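Local structure of tartrate dehydrogenase/decarboxylase (Pseudomonas putida, 3FLK) at residues Leu178-Lys192 with Glu236-Gly248. The protein oxidises tartrate with NAD to oxaloglycolate, converts meso-tartrate to D-glycerate and oxidatively decarboxylates D-malate to pyruvate, using magnesium or manganese. The protein carries 1 engineered substitution. Numbering follows the deposited sequence.
Sequences LAEKRERKHVTSATK and ERFDVVVASNLFG. With OXL (oxalate ion), chain O; SO4 (sulfate ion), chain M; SO4 (sulfate ion), chain K.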
ATOM      1  N   LEU A 178     -11.281   8.615 -19.426  1.00 15.98           N
ATOM      2  CA  LEU A 178     -10.703   9.778 -18.750  1.00 16.36           C
ATOM      3  C   LEU A 178      -9.319  10.111 -19.305  1.00 16.63           C
ATOM      4  O   LEU A 178      -9.036  11.268 -19.623  1.00 16.49           O
ATOM      5  CB  LEU A 178     -10.644   9.546 -17.233  1.00 16.23           C
ATOM      6  CG  LEU A 178     -10.271  10.709 -16.302  1.00 16.50           C
ATOM      7  CD1 LEU A 178     -11.301  11.826 -16.345  1.00 16.94           C
ATOM      8  CD2 LEU A 178     -10.110  10.200 -14.874  1.00 16.62           C
ATOM      9  N   ALA A 179      -8.473   9.089 -19.432  1.00 17.13           N
ATOM     10  CA  ALA A 179      -7.137   9.235 -20.000  1.00 17.81           C
ATOM     11  C   ALA A 179      -7.171   9.805 -21.421  1.00 18.53           C
ATOM     12  O   ALA A 179      -6.336  10.634 -21.776  1.00 18.42           O
ATOM     13  CB  ALA A 179      -6.404   7.908 -19.984  1.00 17.61           C
ATOM     14  N   GLU A 180      -8.141   9.357 -22.215  1.00 19.51           N
ATOM     15  CA  GLU A 180      -8.324   9.830 -23.591  1.00 20.80           C
ATOM     16  C   GLU A 180      -8.565  11.346 -23.645  1.00 21.28           C
ATOM     17  O   GLU A 180      -8.058  12.028 -24.538  1.00 21.45           O
ATOM     18  CB  GLU A 180      -9.471   9.063 -24.265  1.00 20.78           C
ATOM     19  CG  GLU A 180      -9.742   9.425 -25.735  1.00 22.16           C
ATOM     20  CD  GLU A 180      -8.631   8.993 -26.681  1.00 23.39           C
ATOM     21  OE1 GLU A 180      -8.105   7.873 -26.516  1.00 24.14           O
ATOM     22  OE2 GLU A 180      -8.293   9.771 -27.602  1.00 24.11           O
ATOM     23  N   LYS A 181      -9.323  11.859 -22.677  1.00 22.05           N
ATOM     24  CA  LYS A 181      -9.638  13.287 -22.584  1.00 22.86           C
ATOM     25  C   LYS A 181      -8.459  14.131 -22.098  1.00 23.21           C
ATOM     26  O   LYS A 181      -8.420  15.345 -22.324  1.00 23.46           O
ATOM     27  CB  LYS A 181     -10.817  13.516 -21.638  1.00 22.99           C
ATOM     28  CG  LYS A 181     -12.162  13.029 -22.131  1.00 24.15           C
ATOM     29  CD  LYS A 181     -13.276  13.754 -21.385  1.00 26.23           C
ATOM     30  CE  LYS A 181     -14.586  12.991 -21.417  1.00 27.29           C
ATOM     31  NZ  LYS A 181     -14.637  11.939 -20.358  1.00 28.71           N
ATOM     32  N   ARG A 182      -7.513  13.491 -21.417  1.00 23.40           N
ATOM     33  CA  ARG A 182      -6.387  14.196 -20.805  1.00 23.78           C
ATOM     34  C   ARG A 182      -5.216  14.368 -21.770  1.00 23.92           C
ATOM     35  O   ARG A 182      -5.150  13.688 -22.796  1.00 24.10           O
ATOM     36  CB  ARG A 182      -5.953  13.496 -19.511  1.00 23.62           C
ATOM     37  CG  ARG A 182      -6.959  13.667 -18.373  1.00 23.83           C
ATOM     38  CD  ARG A 182      -6.645  12.777 -17.173  1.00 23.98           C
ATOM     39  NE  ARG A 182      -5.483  13.237 -16.412  1.00 24.32           N
ATOM     40  CZ  ARG A 182      -5.531  14.102 -15.399  1.00 24.75           C
ATOM     41  NH1 ARG A 182      -6.689  14.625 -15.010  1.00 24.37           N
ATOM     42  NH2 ARG A 182      -4.413  14.447 -14.775  1.00 24.31           N
ATOM     43  N   GLU A 183      -4.308  15.283 -21.438  1.00 24.05           N
ATOM     44  CA  GLU A 183      -3.177  15.629 -22.305  1.00 24.29           C
ATOM     45  C   GLU A 183      -2.146  14.505 -22.448  1.00 23.85           C
ATOM     46  O   GLU A 183      -1.585  14.310 -23.530  1.00 23.74           O
ATOM     47  CB  GLU A 183      -2.500  16.914 -21.810  1.00 24.74           C
ATOM     48  CG  GLU A 183      -1.754  17.709 -22.890  1.00 26.67           C
ATOM     49  CD  GLU A 183      -2.676  18.535 -23.788  1.00 29.34           C
ATOM     50  OE1 GLU A 183      -3.734  19.005 -23.309  1.00 30.55           O
ATOM     51  OE2 GLU A 183      -2.335  18.723 -24.978  1.00 30.48           O
ATOM     52  N   ARG A 184      -1.899  13.766 -21.368  1.00 23.17           N
ATOM     53  CA  ARG A 184      -0.861  12.728 -21.377  1.00 22.68           C
ATOM     54  C   ARG A 184      -1.321  11.376 -21.941  1.00 22.03           C
ATOM     55  O   ARG A 184      -0.495  10.581 -22.395  1.00 22.11           O
ATOM     56  CB  ARG A 184      -0.221  12.571 -19.993  1.00 22.78           C
ATOM     57  CG  ARG A 184       0.649  13.757 -19.597  1.00 23.67           C
ATOM     58  CD  ARG A 184       1.181  13.622 -18.180  1.00 25.44           C
ATOM     59  NE  ARG A 184       2.380  12.788 -18.121  1.00 26.98           N
ATOM     60  CZ  ARG A 184       2.925  12.327 -16.997  1.00 27.16           C
ATOM     61  NH1 ARG A 184       2.382  12.606 -15.819  1.00 26.75           N
ATOM     62  NH2 ARG A 184       4.017  11.575 -17.054  1.00 27.60           N
ATOM     63  N   LYS A 185      -2.632  11.133 -21.914  1.00 21.28           N
ATOM     64  CA  LYS A 185      -3.239   9.891 -22.420  1.00 20.54           C
ATOM     65  C   LYS A 185      -2.494   8.646 -21.928  1.00 19.91           C
ATOM     66  O   LYS A 185      -1.954   7.868 -22.721  1.00 19.74           O
ATOM     67  CB  LYS A 185      -3.352   9.914 -23.954  1.00 20.69           C
ATOM     68  CG  LYS A 185      -4.057  11.153 -24.492  1.00 21.09           C
ATOM     69  CD  LYS A 185      -4.508  10.992 -25.932  1.00 21.86           C
ATOM     70  CE  LYS A 185      -4.847  12.345 -26.554  1.00 22.02           C
ATOM     71  NZ  LYS A 185      -5.833  13.130 -25.753  1.00 22.49           N
ATOM     72  N   HIS A 186      -2.468   8.474 -20.609  1.00 18.97           N
ATOM     73  CA  HIS A 186      -1.705   7.398 -19.986  1.00 18.31           C
ATOM     74  C   HIS A 186      -2.444   6.794 -18.791  1.00 17.45           C
ATOM     75  O   HIS A 186      -2.892   7.519 -17.898  1.00 16.92           O
ATOM     76  CB  HIS A 186      -0.313   7.909 -19.588  1.00 18.64           C
ATOM     77  CG  HIS A 186       0.483   6.947 -18.762  1.00 19.85           C
ATOM     78  ND1 HIS A 186       0.689   5.636 -19.135  1.00 21.02           N
ATOM     79  CD2 HIS A 186       1.144   7.112 -17.592  1.00 21.00           C
ATOM     80  CE1 HIS A 186       1.432   5.032 -18.226  1.00 21.14           C
ATOM     81  NE2 HIS A 186       1.720   5.906 -17.277  1.00 22.00           N
ATOM     82  N   VAL A 187      -2.576   5.467 -18.795  1.00 16.41           N
ATOM     83  CA  VAL A 187      -3.223   4.727 -17.708  1.00 15.51           C
ATOM     84  C   VAL A 187      -2.233   3.768 -17.053  1.00 15.26           C
ATOM     85  O   VAL A 187      -1.585   2.974 -17.737  1.00 14.75           O
ATOM     86  CB  VAL A 187      -4.459   3.916 -18.202  1.00 15.42           C
ATOM     87  CG1 VAL A 187      -4.979   2.973 -17.114  1.00 15.02           C
ATOM     88  CG2 VAL A 187      -5.568   4.833 -18.653  1.00 14.92           C
ATOM     89  N   THR A 188      -2.120   3.854 -15.728  1.00 14.68           N
ATOM     90  CA  THR A 188      -1.401   2.851 -14.947  1.00 14.52           C
ATOM     91  C   THR A 188      -2.416   1.989 -14.205  1.00 14.41           C
ATOM     92  O   THR A 188      -3.294   2.506 -13.515  1.00 14.15           O
ATOM     93  CB  THR A 188      -0.412   3.491 -13.941  1.00 14.60           C
ATOM     94  OG1 THR A 188       0.532   4.297 -14.650  1.00 14.76           O
ATOM     95  CG2 THR A 188       0.343   2.422 -13.152  1.00 14.51           C
ATOM     96  N   SER A 189      -2.303   0.675 -14.378  1.00 14.23           N
ATOM     97  CA  SER A 189      -3.175  -0.272 -13.702  1.00 14.49           C
ATOM     98  C   SER A 189      -2.458  -0.868 -12.494  1.00 14.12           C
ATOM     99  O   SER A 189      -1.371  -1.431 -12.631  1.00 13.89           O
ATOM    100  CB  SER A 189      -3.597  -1.384 -14.669  1.00 14.57           C
ATOM    101  OG  SER A 189      -4.564  -2.232 -14.069  1.00 16.65           O
ATOM    102  N   ALA A 190      -3.061  -0.728 -11.315  1.00 14.10           N
ATOM    103  CA  ALA A 190      -2.534  -1.363 -10.109  1.00 14.28           C
ATOM    104  C   ALA A 190      -2.897  -2.843 -10.113  1.00 14.54           C
ATOM    105  O   ALA A 190      -4.061  -3.204 -10.298  1.00 14.62           O
ATOM    106  CB  ALA A 190      -3.074  -0.682  -8.853  1.00 14.03           C
ATOM    107  N   THR A 191      -1.897  -3.694  -9.909  1.00 15.09           N
ATOM    108  CA  THR A 191      -2.117  -5.139  -9.904  1.00 15.55           C
ATOM    109  C   THR A 191      -1.304  -5.865  -8.819  1.00 15.92           C
ATOM    110  O   THR A 191      -0.507  -5.251  -8.115  1.00 15.83           O
ATOM    111  CB  THR A 191      -1.866  -5.755 -11.321  1.00 15.60           C
ATOM    112  OG1 THR A 191      -2.329  -7.113 -11.351  1.00 16.02           O
ATOM    113  CG2 THR A 191      -0.395  -5.714 -11.702  1.00 15.49           C
ATOM    114  N   LYS A 192      -1.548  -7.165  -8.672  1.00 16.45           N
ATOM    115  CA  LYS A 192      -0.695  -8.050  -7.874  1.00 17.27           C
ATOM    116  C   LYS A 192      -0.887  -9.474  -8.376  1.00 17.77           C
ATOM    117  O   LYS A 192      -1.269 -10.377  -7.626  1.00 17.59           O
ATOM    118  CB  LYS A 192      -0.985  -7.935  -6.368  1.00 17.19           C
ATOM    119  CG  LYS A 192       0.222  -8.269  -5.478  1.00 17.55           C
ATOM    120  CD  LYS A 192       1.485  -7.563  -5.976  1.00 18.55           C
ATOM    121  CE  LYS A 192       2.629  -7.615  -4.981  1.00 19.06           C
ATOM    122  NZ  LYS A 192       3.335  -8.927  -4.961  1.00 19.65           N
ATOM    123  N   GLU A 236       6.120  11.640 -11.058  1.00 16.58           N
ATOM    124  CA  GLU A 236       5.913  12.345 -12.331  1.00 17.19           C
ATOM    125  C   GLU A 236       5.404  11.439 -13.460  1.00 17.09           C
ATOM    126  O   GLU A 236       4.805  11.916 -14.424  1.00 17.20           O
ATOM    127  CB  GLU A 236       7.192  13.079 -12.767  1.00 17.41           C
ATOM    128  CG  GLU A 236       8.382  12.170 -13.104  1.00 18.94           C
ATOM    129  CD  GLU A 236       9.296  11.892 -11.913  1.00 21.37           C
ATOM    130  OE1 GLU A 236       8.857  12.033 -10.749  1.00 21.59           O
ATOM    131  OE2 GLU A 236      10.470  11.534 -12.151  1.00 22.67           O
ATOM    132  N   ARG A 237       5.637  10.137 -13.323  1.00 16.99           N
ATOM    133  CA  ARG A 237       5.267   9.155 -14.341  1.00 17.09           C
ATOM    134  C   ARG A 237       3.761   8.912 -14.450  1.00 16.85           C
ATOM    135  O   ARG A 237       3.294   8.336 -15.434  1.00 16.88           O
ATOM    136  CB  ARG A 237       5.975   7.823 -14.074  1.00 17.19           C
ATOM    137  CG  ARG A 237       7.491   7.850 -14.257  1.00 18.13           C
ATOM    138  CD  ARG A 237       7.891   7.752 -15.727  1.00 20.16           C
ATOM    139  NE  ARG A 237       9.335   7.580 -15.882  1.00 20.84           N
ATOM    140  CZ  ARG A 237      10.197   8.569 -16.097  1.00 21.08           C
ATOM    141  NH1 ARG A 237       9.774   9.824 -16.190  1.00 21.54           N
ATOM    142  NH2 ARG A 237      11.489   8.300 -16.220  1.00 20.97           N
ATOM    143  N   PHE A 238       3.003   9.347 -13.448  1.00 16.48           N
ATOM    144  CA  PHE A 238       1.590   8.983 -13.360  1.00 16.26           C
ATOM    145  C   PHE A 238       0.644  10.083 -13.818  1.00 16.31           C
ATOM    146  O   PHE A 238       0.900  11.270 -13.599  1.00 16.30           O
ATOM    147  CB  PHE A 238       1.249   8.507 -11.942  1.00 16.14           C
ATOM    148  CG  PHE A 238       2.144   7.404 -11.456  1.00 15.68           C
ATOM    149  CD1 PHE A 238       2.008   6.111 -11.957  1.00 15.19           C
ATOM    150  CD2 PHE A 238       3.145   7.662 -10.526  1.00 15.41           C
ATOM    151  CE1 PHE A 238       2.847   5.091 -11.531  1.00 15.02           C
ATOM    152  CE2 PHE A 238       3.990   6.647 -10.088  1.00 15.28           C
ATOM    153  CZ  PHE A 238       3.840   5.359 -10.593  1.00 15.89           C
ATOM    154  N   ASP A 239      -0.443   9.670 -14.466  1.00 16.23           N
ATOM    155  CA  ASP A 239      -1.523  10.579 -14.840  1.00 16.20           C
ATOM    156  C   ASP A 239      -2.879  10.031 -14.410  1.00 15.72           C
ATOM    157  O   ASP A 239      -3.579  10.656 -13.614  1.00 15.92           O
ATOM    158  CB  ASP A 239      -1.516  10.870 -16.341  1.00 16.60           C
ATOM    159  CG  ASP A 239      -2.389  12.061 -16.701  1.00 18.20           C
ATOM    160  OD1 ASP A 239      -2.087  13.185 -16.243  1.00 20.44           O
ATOM    161  OD2 ASP A 239      -3.382  11.875 -17.432  1.00 20.09           O
ATOM    162  N   VAL A 240      -3.258   8.878 -14.959  1.00 14.91           N
ATOM    163  CA  VAL A 240      -4.463   8.172 -14.519  1.00 14.33           C
ATOM    164  C   VAL A 240      -4.039   6.831 -13.927  1.00 13.94           C
ATOM    165  O   VAL A 240      -3.370   6.037 -14.594  1.00 13.74           O
ATOM    166  CB  VAL A 240      -5.478   7.957 -15.673  1.00 14.30           C
ATOM    167  CG1 VAL A 240      -6.672   7.124 -15.211  1.00 13.94           C
ATOM    168  CG2 VAL A 240      -5.956   9.292 -16.229  1.00 14.54           C
ATOM    169  N   VAL A 241      -4.407   6.600 -12.670  1.00 13.39           N
ATOM    170  CA  VAL A 241      -4.110   5.340 -11.992  1.00 12.76           C
ATOM    171  C   VAL A 241      -5.419   4.625 -11.667  1.00 12.59           C
ATOM    172  O   VAL A 241      -6.241   5.130 -10.898  1.00 12.60           O
ATOM    173  CB  VAL A 241      -3.257   5.547 -10.707  1.00 12.99           C
ATOM    174  CG1 VAL A 241      -2.874   4.206 -10.086  1.00 12.74           C
ATOM    175  CG2 VAL A 241      -2.000   6.359 -11.015  1.00 12.42           C
ATOM    176  N   VAL A 242      -5.616   3.459 -12.277  1.00 11.99           N
ATOM    177  CA  VAL A 242      -6.825   2.669 -12.064  1.00 11.59           C
ATOM    178  C   VAL A 242      -6.517   1.480 -11.149  1.00 11.65           C
ATOM    179  O   VAL A 242      -5.486   0.816 -11.297  1.00 11.49           O
ATOM    180  CB  VAL A 242      -7.496   2.244 -13.414  1.00 11.57           C
ATOM    181  CG1 VAL A 242      -6.597   1.307 -14.230  1.00 10.86           C
ATOM    182  CG2 VAL A 242      -8.882   1.633 -13.180  1.00 11.49           C
ATOM    183  N   ALA A 243      -7.406   1.234 -10.191  1.00 11.62           N
ATOM    184  CA  ALA A 243      -7.147   0.257  -9.135  1.00 11.89           C
ATOM    185  C   ALA A 243      -8.425  -0.339  -8.561  1.00 11.97           C
ATOM    186  O   ALA A 243      -9.506   0.244  -8.682  1.00 12.07           O
ATOM    187  CB  ALA A 243      -6.312   0.899  -8.020  1.00 11.74           C
ATOM    188  N   SER A 244      -8.286  -1.508  -7.937  1.00 12.11           N
ATOM    189  CA  SER A 244      -9.373  -2.163  -7.208  1.00 12.43           C
ATOM    190  C   SER A 244      -9.740  -1.372  -5.947  1.00 12.50           C
ATOM    191  O   SER A 244      -9.065  -0.400  -5.597  1.00 12.58           O
ATOM    192  CB  SER A 244      -8.944  -3.574  -6.806  1.00 12.36           C
ATOM    193  OG  SER A 244      -7.906  -3.506  -5.837  1.00 12.51           O
ATOM    194  N   ASN A 245     -10.796  -1.812  -5.266  1.00 12.72           N
ATOM    195  CA  ASN A 245     -11.298  -1.161  -4.051  1.00 12.90           C
ATOM    196  C   ASN A 245     -10.213  -0.922  -3.001  1.00 12.86           C
ATOM    197  O   ASN A 245     -10.037   0.207  -2.525  1.00 12.84           O
ATOM    198  CB  ASN A 245     -12.443  -1.985  -3.449  1.00 13.14           C
ATOM    199  CG  ASN A 245     -13.553  -1.125  -2.870  1.00 13.75           C
ATOM    200  OD1 ASN A 245     -13.318  -0.020  -2.374  1.00 14.35           O
ATOM    201  ND2 ASN A 245     -14.778  -1.637  -2.926  1.00 13.80           N
ATOM    202  N   LEU A 246      -9.484  -1.980  -2.658  1.00 12.58           N
ATOM    203  CA  LEU A 246      -8.406  -1.902  -1.670  1.00 12.64           C
ATOM    204  C   LEU A 246      -7.178  -1.129  -2.160  1.00 12.32           C
ATOM    205  O   LEU A 246      -6.661  -0.258  -1.449  1.00 12.07           O
ATOM    206  CB  LEU A 246      -7.987  -3.306  -1.211  1.00 12.70           C
ATOM    207  CG  LEU A 246      -6.748  -3.420  -0.308  1.00 13.24           C
ATOM    208  CD1 LEU A 246      -6.965  -2.724   1.034  1.00 12.77           C
ATOM    209  CD2 LEU A 246      -6.380  -4.881  -0.103  1.00 13.08           C
ATOM    210  N   PHE A 247      -6.700  -1.460  -3.357  1.00 12.12           N
ATOM    211  CA  PHE A 247      -5.488  -0.830  -3.881  1.00 11.95           C
ATOM    212  C   PHE A 247      -5.687   0.672  -4.103  1.00 11.82           C
ATOM    213  O   PHE A 247      -4.793   1.467  -3.805  1.00 11.90           O
ATOM    214  CB  PHE A 247      -4.985  -1.530  -5.155  1.00 12.08           C
ATOM    215  CG  PHE A 247      -4.476  -2.939  -4.927  1.00 12.03           C
ATOM    216  CD1 PHE A 247      -4.203  -3.413  -3.638  1.00 12.59           C
ATOM    217  CD2 PHE A 247      -4.238  -3.781  -6.008  1.00 12.34           C
ATOM    218  CE1 PHE A 247      -3.729  -4.711  -3.434  1.00 12.35           C
ATOM    219  CE2 PHE A 247      -3.759  -5.082  -5.816  1.00 12.09           C
ATOM    220  CZ  PHE A 247      -3.508  -5.548  -4.528  1.00 11.99           C
ATOM    221  N   GLY A 248      -6.867   1.048  -4.597  1.00 11.76           N
ATOM    222  CA  GLY A 248      -7.242   2.452  -4.766  1.00 11.69           C
ATOM    223  C   GLY A 248      -7.336   3.205  -3.448  1.00 11.80           C
ATOM    224  O   GLY A 248      -6.940   4.367  -3.359  1.00 11.36           O
TER
HETATM  225  C1  OXL O 402       7.257 -10.329  -2.328  1.00 24.39           C
HETATM  226  C2  OXL O 402       6.473 -10.236  -3.565  1.00 25.07           C
HETATM  227  O1  OXL O 402       7.897  -9.318  -1.948  1.00 23.55           O
HETATM  228  O2  OXL O 402       5.923 -11.261  -4.034  1.00 25.82           O
HETATM  229  O3  OXL O 402       7.270 -11.400  -1.682  1.00 23.25           O
HETATM  230  O4  OXL O 402       6.373  -9.117  -4.122  1.00 24.71           O
HETATM  231  S   SO4 M 409      -5.277  17.419 -18.470  1.00 66.17           S
HETATM  232  O1  SO4 M 409      -4.460  16.308 -17.992  1.00 66.09           O
HETATM  233  O2  SO4 M 409      -6.602  17.345 -17.859  1.00 66.06           O
HETATM  234  O3  SO4 M 409      -4.637  18.681 -18.108  1.00 66.25           O
HETATM  235  O4  SO4 M 409      -5.407  17.346 -19.922  1.00 66.16           O
HETATM  236  S   SO4 K 407      11.633   4.410 -16.068  1.00 73.93           S
HETATM  237  O1  SO4 K 407      12.800   5.169 -15.625  1.00 73.80           O
HETATM  238  O2  SO4 K 407      11.717   3.046 -15.555  1.00 73.97           O
HETATM  239  O3  SO4 K 407      10.415   5.041 -15.566  1.00 73.86           O
HETATM  240  O4  SO4 K 407      11.597   4.381 -17.527  1.00 73.97           O
HETATM  241  O   HOH W   1      -2.389  14.792 -18.543  1.00 29.74           O
HETATM  242  O   HOH W   2       0.223  14.219 -14.997  1.00 31.69           O
HETATM  243  O   HOH W   3      -3.923  10.066 -19.018  1.00 24.90           O
HETATM  244  O   HOH W   4      -0.616   6.805 -14.974  1.00 20.14           O
HETATM  245  O   HOH W   5      -6.339  -3.295  -8.819  1.00 19.34           O
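D239 OD1 is gripped by R182 NH2, at 3.0 Å, and by two waters. R182 NE meets the other oxygen, D239 OD2, at 2.7 Å. This is a side-on salt bridge, one nitrogen to each oxygen. Both oxygens lie near the guanidinium plane, but they are met from above the carboxylate plane, and the two planes are 44° apart. D239 CG stands anti to the backbone N (chi1 -166°), which carries the carboxylate to the turn after helix 165-181. A sulfate, probably from the crystallisation liquor, sets O1 over one face of the R182 guanidinium. One of the OD1 waters also takes R184 N and reaches O1 of this sulfate; the other accepts from R184 NH1. A third water links D239 OD2 to H186 N. R182 CD rests on V240 CG2 at 3.7 Å. A leucine in place of R182 would probably leave the buried D239 carboxylate without its charged mate. R184 reaches past D239 and clasps E236 O end-on, with NH1 at 2.9 Å and NH2 at 2.8 Å.

Beyond the turn, strands 186-191 and 240-243 run parallel, neighbours in the central mixed sheet. Backbone hydrogen bonds run from T188 N to V240 O, V242 N to T188 O and A190 N to V242 O. V187 CG1 packs on V242 CG1 at 3.7 Å. On the other face, T188 OG1 touches the edge of the F238 ring and is hydrogen-bonded to D220. At the far end, K192 CB lies 3.9 Å from F247 CZ. K192 NZ goes on to the oxalate and to D249 of the second subunit, so this end of the sheet borders the active site. The paired charge and the waters satisfy D239 at the opposite end, which is likely to keep this buried carboxylate ionised.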